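Local atomic coordinates of carbohydrate kinase (Agrobacterium tumefaciens, PDB entry 2NWH), a protein that probably transfers a phosphate group from ATP to a sugar or related small molecule, as members of the pfkB (ribokinase-like) carbohydrate kinase family do. Residues F290-S293 and Q294-S297; A46-L49 and S50-G53. One frame throughout, in Å; residues are numbered along the deposited sequence.

The two contacts illustrate how short-range bonding shapes a piece of chain that also packs against its neighbours. Interaction 2 belongs to the last turns of helix 41-51 and is partly buried; interaction 1 lies at the surface, in the loop between helices 271-286 and 298-305. In interaction 2 regular helical bonds accompany two arginines one turn apart and an asparagine, whereas in interaction 1 a threonine, an aspartate and two waters add to the backbone bonds of a 3-10 turn. They also meet directly: Ser293 CB lies 3.3 Å from Asn48 OD1, and Leu296 CD1 packs 3.5 Å from Asn48 CG, which sets the loop against the flank of the helix.

Interaction 1. Residues F290-S293 and Q294-S297; sequences FATS and QDLS
Thr292 OG1 is gripped by three groups: it accepts a hydrogen bond from Gln294 N at 3.2 Å, receives another from one water and donates to a second. A first torsion of 70° places this hydroxyl between the backbone N and the carbonyl carbon, leaning over the chain that follows. The water to which it donates gives its own hydrogens to Phe290 O and to Asp295 OD2, the latter at 2.7 Å. Asp295 OD2 also takes up Thr292 N in a nearly straight bond of 3.2 Å, met from above the carboxylate plane. The side-chain bond from Thr292 to the amide two residues on defines an ST turn, and it opens a short 3-10 segment in the loop that joins helix 271-286 to helix 298-305 of this pfkB-family fold. Round this turn Asp295 N returns to Thr292 O at 2.9 Å, and Leu296 N to Ser293 O at 3.0 Å. Gln294 runs alongside Thr292, Gln294 CB lying 3.5 Å from Thr292 OG1. Gln294 OE1 is weakly bonded to the other water. Leu296, the buried member, brings CD1 to within 4.1 Å of Ser293 CB and packs on Ala281 and Ile284 of helix 271-286.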
ATOM      1  N   PHE A 290      15.153  -9.970  -8.810  1.00 16.21           N
ATOM      2  CA  PHE A 290      14.012 -10.678  -9.404  1.00 17.00           C
ATOM      3  C   PHE A 290      12.898 -10.943  -8.375  1.00 16.46           C
ATOM      4  O   PHE A 290      11.856 -11.522  -8.712  1.00 15.88           O
ATOM      5  CB  PHE A 290      14.524 -11.959 -10.062  1.00 15.96           C
ATOM      6  CG  PHE A 290      15.705 -11.708 -10.953  1.00 17.64           C
ATOM      7  CD1 PHE A 290      15.544 -11.058 -12.178  1.00 14.56           C
ATOM      8  CD2 PHE A 290      16.995 -12.005 -10.520  1.00 14.86           C
ATOM      9  CE1 PHE A 290      16.677 -10.785 -13.005  1.00 14.46           C
ATOM     10  CE2 PHE A 290      18.129 -11.714 -11.352  1.00 12.49           C
ATOM     11  CZ  PHE A 290      17.959 -11.109 -12.549  1.00 14.36           C
ATOM     12  N   ALA A 291      13.164 -10.558  -7.123  1.00 17.06           N
ATOM     13  CA  ALA A 291      12.209 -10.752  -6.034  1.00 17.43           C
ATOM     14  C   ALA A 291      10.995  -9.868  -6.254  1.00 17.00           C
ATOM     15  O   ALA A 291      11.098  -8.731  -6.759  1.00 16.54           O
ATOM     16  CB  ALA A 291      12.852 -10.453  -4.696  1.00 17.88           C
ATOM     17  N   THR A 292       9.830 -10.381  -5.883  1.00 16.39           N
ATOM     18  CA  THR A 292       8.619  -9.567  -5.987  1.00 17.80           C
ATOM     19  C   THR A 292       7.650  -9.933  -4.861  1.00 17.55           C
ATOM     20  O   THR A 292       7.850 -10.954  -4.177  1.00 17.07           O
ATOM     21  CB  THR A 292       7.867  -9.716  -7.368  1.00 17.33           C
ATOM     22  OG1 THR A 292       7.267 -11.011  -7.472  1.00 18.77           O
ATOM     23  CG2 THR A 292       8.793  -9.485  -8.632  1.00 17.59           C
ATOM     24  N   SER A 293       6.555  -9.159  -4.741  1.00 17.06           N
ATOM     25  CA  SER A 293       5.554  -9.457  -3.705  1.00 16.10           C
ATOM     26  C   SER A 293       4.837 -10.790  -4.035  1.00 16.33           C
ATOM     27  O   SER A 293       4.173 -11.364  -3.131  1.00 16.05           O
ATOM     28  CB  SER A 293       4.526  -8.329  -3.635  1.00 16.56           C
ATOM     29  OG  SER A 293       3.992  -8.210  -4.918  1.00 18.77           O
ATOM     30  N   GLN A 294       4.989 -11.324  -5.251  1.00 15.26           N
ATOM     31  CA  GLN A 294       4.422 -12.667  -5.503  1.00 16.20           C
ATOM     32  C   GLN A 294       5.095 -13.741  -4.648  1.00 16.90           C
ATOM     33  O   GLN A 294       4.512 -14.826  -4.388  1.00 17.29           O
ATOM     34  CB  GLN A 294       4.507 -13.082  -6.958  1.00 18.11           C
ATOM     35  CG  GLN A 294       3.593 -12.332  -7.838  1.00 22.43           C
ATOM     36  CD  GLN A 294       3.667 -12.833  -9.236  1.00 30.10           C
ATOM     37  OE1 GLN A 294       4.768 -13.028  -9.800  1.00 30.69           O
ATOM     38  NE2 GLN A 294       2.497 -13.076  -9.819  1.00 30.53           N
ATOM     39  N   ASP A 295       6.290 -13.435  -4.178  1.00 16.69           N
ATOM     40  CA  ASP A 295       7.015 -14.375  -3.238  1.00 17.00           C
ATOM     41  C   ASP A 295       6.520 -14.364  -1.774  1.00 17.22           C
ATOM     42  O   ASP A 295       6.941 -15.196  -0.967  1.00 18.64           O
ATOM     43  CB  ASP A 295       8.487 -14.037  -3.294  1.00 16.17           C
ATOM     44  CG  ASP A 295       9.079 -14.348  -4.649  1.00 20.66           C
ATOM     45  OD1 ASP A 295       8.723 -15.393  -5.252  1.00 21.26           O
ATOM     46  OD2 ASP A 295       9.872 -13.520  -5.113  1.00 21.01           O
ATOM     47  N   LEU A 296       5.619 -13.434  -1.446  1.00 17.06           N
ATOM     48  CA  LEU A 296       5.017 -13.354  -0.109  1.00 17.14           C
ATOM     49  C   LEU A 296       4.023 -14.456   0.168  1.00 17.51           C
ATOM     50  O   LEU A 296       3.136 -14.733  -0.644  1.00 17.29           O
ATOM     51  CB  LEU A 296       4.341 -11.994   0.213  1.00 15.21           C
ATOM     52  CG  LEU A 296       5.187 -10.753   0.223  1.00 16.64           C
ATOM     53  CD1 LEU A 296       4.286  -9.516   0.301  1.00 20.88           C
ATOM     54  CD2 LEU A 296       6.069 -10.808   1.483  1.00 20.28           C
ATOM     55  N   SER A 297       4.201 -15.076   1.344  1.00 18.70           N
ATOM     56  CA  SER A 297       3.281 -16.090   1.867  1.00 18.27           C
ATOM     57  C   SER A 297       3.572 -16.178   3.359  1.00 18.73           C
ATOM     58  O   SER A 297       4.597 -15.661   3.829  1.00 17.04           O
ATOM     59  CB  SER A 297       3.529 -17.459   1.196  1.00 19.49           C
ATOM     60  OG  SER A 297       4.787 -17.990   1.575  1.00 20.15           O
TER
HETATM   61  O   HOH W   1       9.628 -13.093  -7.754  1.00 32.62           O
HETATM   62  O   HOH W   2       5.742 -10.306 -10.241  1.00 42.76           O

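Interaction 2. Residues A46-L49 and S50-G53; sequences ARNL and SRLG
The guanidinium of Arg51 carries Arg47 CB over one face, 3.5 Å above the plane and offset toward the rim, while Asn48 OD1 meets its edge in plane. At that edge Arg51 NH1 donates to Asn48 OD1 in a weak, bent hydrogen bond of 3.0 Å. Arg51 NH2 in turn lies over one face of the Arg47 guanidinium, the two planes being 41° apart. The arginines, one helical turn apart, lie side by side and point the same way, which brings Arg47 NE to 4.0 Å from Arg51 NH2. A water accepting from Arg51 NH1, and weakly from Arg47 NE, bridges the like charges and would be expected to ease their repulsion; Arg47 NH2 bonds to Asn44 OD1 as well. Arg51 CG stands beside its own backbone N (chi1 -77°), 3.4 Å from Arg47 O, and the extended chain carries the guanidinium back over Arg47.

Along the backbone, Arg51 N bonds to Arg47 O at 2.9 Å, one of the regular helical bonds. The helix then ends in a Schellman motif: Gly53, with a positive phi of 107°, is its C-prime residue, Phe54 N reaches Leu49 O, and Gly53 N returns to Ser50 O at 2.9 Å.

Asn48 ND2 is held by Asp255 OD2, at the start of helix 255-266. Leu49 and Leu52 pack against Leu262 and Ala263 of that helix, and Ala46 and Leu49 rest on strands 5-9 and 55-63 of the large sheet, while Asn48 and Arg51 also touch Ser293 in the loop before helix 298-305.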
ATOM      1  N   ALA A  46      -3.634  -5.288  -1.055  1.00 14.22           N
ATOM      2  CA  ALA A  46      -4.747  -6.255  -1.003  1.00 13.87           C
ATOM      3  C   ALA A  46      -4.240  -7.617  -1.400  1.00 14.61           C
ATOM      4  O   ALA A  46      -4.542  -8.593  -0.714  1.00 14.43           O
ATOM      5  CB  ALA A  46      -5.897  -5.855  -1.956  1.00 14.81           C
ATOM      6  N   ARG A  47      -3.531  -7.691  -2.524  1.00 14.74           N
ATOM      7  CA  ARG A  47      -2.932  -8.956  -2.959  1.00 13.83           C
ATOM      8  C   ARG A  47      -2.045  -9.494  -1.877  1.00 14.64           C
ATOM      9  O   ARG A  47      -2.091 -10.699  -1.600  1.00 14.62           O
ATOM     10  CB  ARG A  47      -2.136  -8.751  -4.258  1.00 13.90           C
ATOM     11  CG  ARG A  47      -3.074  -8.506  -5.470  1.00 14.23           C
ATOM     12  CD  ARG A  47      -2.309  -8.699  -6.760  1.00 15.48           C
ATOM     13  NE  ARG A  47      -1.242  -7.705  -6.970  1.00 18.13           N
ATOM     14  CZ  ARG A  47      -0.569  -7.551  -8.111  1.00 21.27           C
ATOM     15  NH1 ARG A  47      -0.791  -8.403  -9.113  1.00 16.83           N
ATOM     16  NH2 ARG A  47       0.378  -6.604  -8.219  1.00 17.93           N
ATOM     17  N   ASN A  48      -1.234  -8.637  -1.276  1.00 13.43           N
ATOM     18  CA  ASN A  48      -0.287  -9.131  -0.254  1.00 15.17           C
ATOM     19  C   ASN A  48      -1.008  -9.721   0.933  1.00 15.40           C
ATOM     20  O   ASN A  48      -0.613 -10.780   1.435  1.00 14.95           O
ATOM     21  CB  ASN A  48       0.676  -8.038   0.225  1.00 15.34           C
ATOM     22  CG  ASN A  48       1.626  -7.575  -0.878  1.00 17.24           C
ATOM     23  OD1 ASN A  48       1.756  -8.235  -1.896  1.00 15.07           O
ATOM     24  ND2 ASN A  48       2.290  -6.438  -0.665  1.00 13.83           N
ATOM     25  N   LEU A  49      -2.046  -9.027   1.413  1.00 13.70           N
ATOM     26  CA  LEU A  49      -2.822  -9.527   2.538  1.00 14.37           C
ATOM     27  C   LEU A  49      -3.477 -10.849   2.227  1.00 15.66           C
ATOM     28  O   LEU A  49      -3.535 -11.740   3.087  1.00 15.32           O
ATOM     29  CB  LEU A  49      -3.874  -8.479   2.980  1.00 15.02           C
ATOM     30  CG  LEU A  49      -3.188  -7.288   3.653  1.00 16.31           C
ATOM     31  CD1 LEU A  49      -4.088  -6.002   3.582  1.00 15.47           C
ATOM     32  CD2 LEU A  49      -2.735  -7.649   5.084  1.00 17.41           C
ATOM     33  N   SER A  50      -3.985 -10.999   1.012  1.00 14.55           N
ATOM     34  CA  SER A  50      -4.538 -12.305   0.579  1.00 16.65           C
ATOM     35  C   SER A  50      -3.488 -13.440   0.579  1.00 17.60           C
ATOM     36  O   SER A  50      -3.726 -14.577   1.078  1.00 18.00           O
ATOM     37  CB  SER A  50      -5.236 -12.141  -0.778  1.00 16.16           C
ATOM     38  OG  SER A  50      -5.873 -13.342  -1.161  1.00 18.74           O
ATOM     39  N   ARG A  51      -2.310 -13.109   0.082  1.00 16.84           N
ATOM     40  CA  ARG A  51      -1.151 -14.042   0.099  1.00 16.76           C
ATOM     41  C   ARG A  51      -0.750 -14.478   1.491  1.00 17.24           C
ATOM     42  O   ARG A  51      -0.203 -15.573   1.655  1.00 18.30           O
ATOM     43  CB  ARG A  51       0.053 -13.360  -0.550  1.00 16.56           C
ATOM     44  CG  ARG A  51      -0.072 -13.347  -2.088  1.00 14.64           C
ATOM     45  CD  ARG A  51       0.925 -12.380  -2.712  1.00 19.21           C
ATOM     46  NE  ARG A  51       0.649 -12.283  -4.151  1.00 17.96           N
ATOM     47  CZ  ARG A  51       0.799 -11.182  -4.859  1.00 18.67           C
ATOM     48  NH1 ARG A  51       1.244 -10.082  -4.260  1.00 17.57           N
ATOM     49  NH2 ARG A  51       0.524 -11.193  -6.174  1.00 17.71           N
ATOM     50  N   LEU A  52      -1.007 -13.603   2.460  1.00 16.83           N
ATOM     51  CA  LEU A  52      -0.749 -13.884   3.874  1.00 18.31           C
ATOM     52  C   LEU A  52      -1.936 -14.520   4.595  1.00 19.37           C
ATOM     53  O   LEU A  52      -1.903 -14.700   5.809  1.00 20.20           O
ATOM     54  CB  LEU A  52      -0.311 -12.607   4.578  1.00 18.72           C
ATOM     55  CG  LEU A  52       0.965 -11.966   4.041  1.00 18.96           C
ATOM     56  CD1 LEU A  52       1.183 -10.729   4.846  1.00 21.26           C
ATOM     57  CD2 LEU A  52       2.188 -12.954   4.142  1.00 18.68           C
ATOM     58  N   GLY A  53      -2.978 -14.886   3.849  1.00 19.13           N
ATOM     59  CA  GLY A  53      -4.028 -15.750   4.420  1.00 19.60           C
ATOM     60  C   GLY A  53      -5.358 -15.080   4.734  1.00 19.71           C
ATOM     61  O   GLY A  53      -6.320 -15.739   5.129  1.00 18.87           O
TER
HETATM   62  O   HOH W   3       0.892  -7.153  -4.743  1.00 22.93           O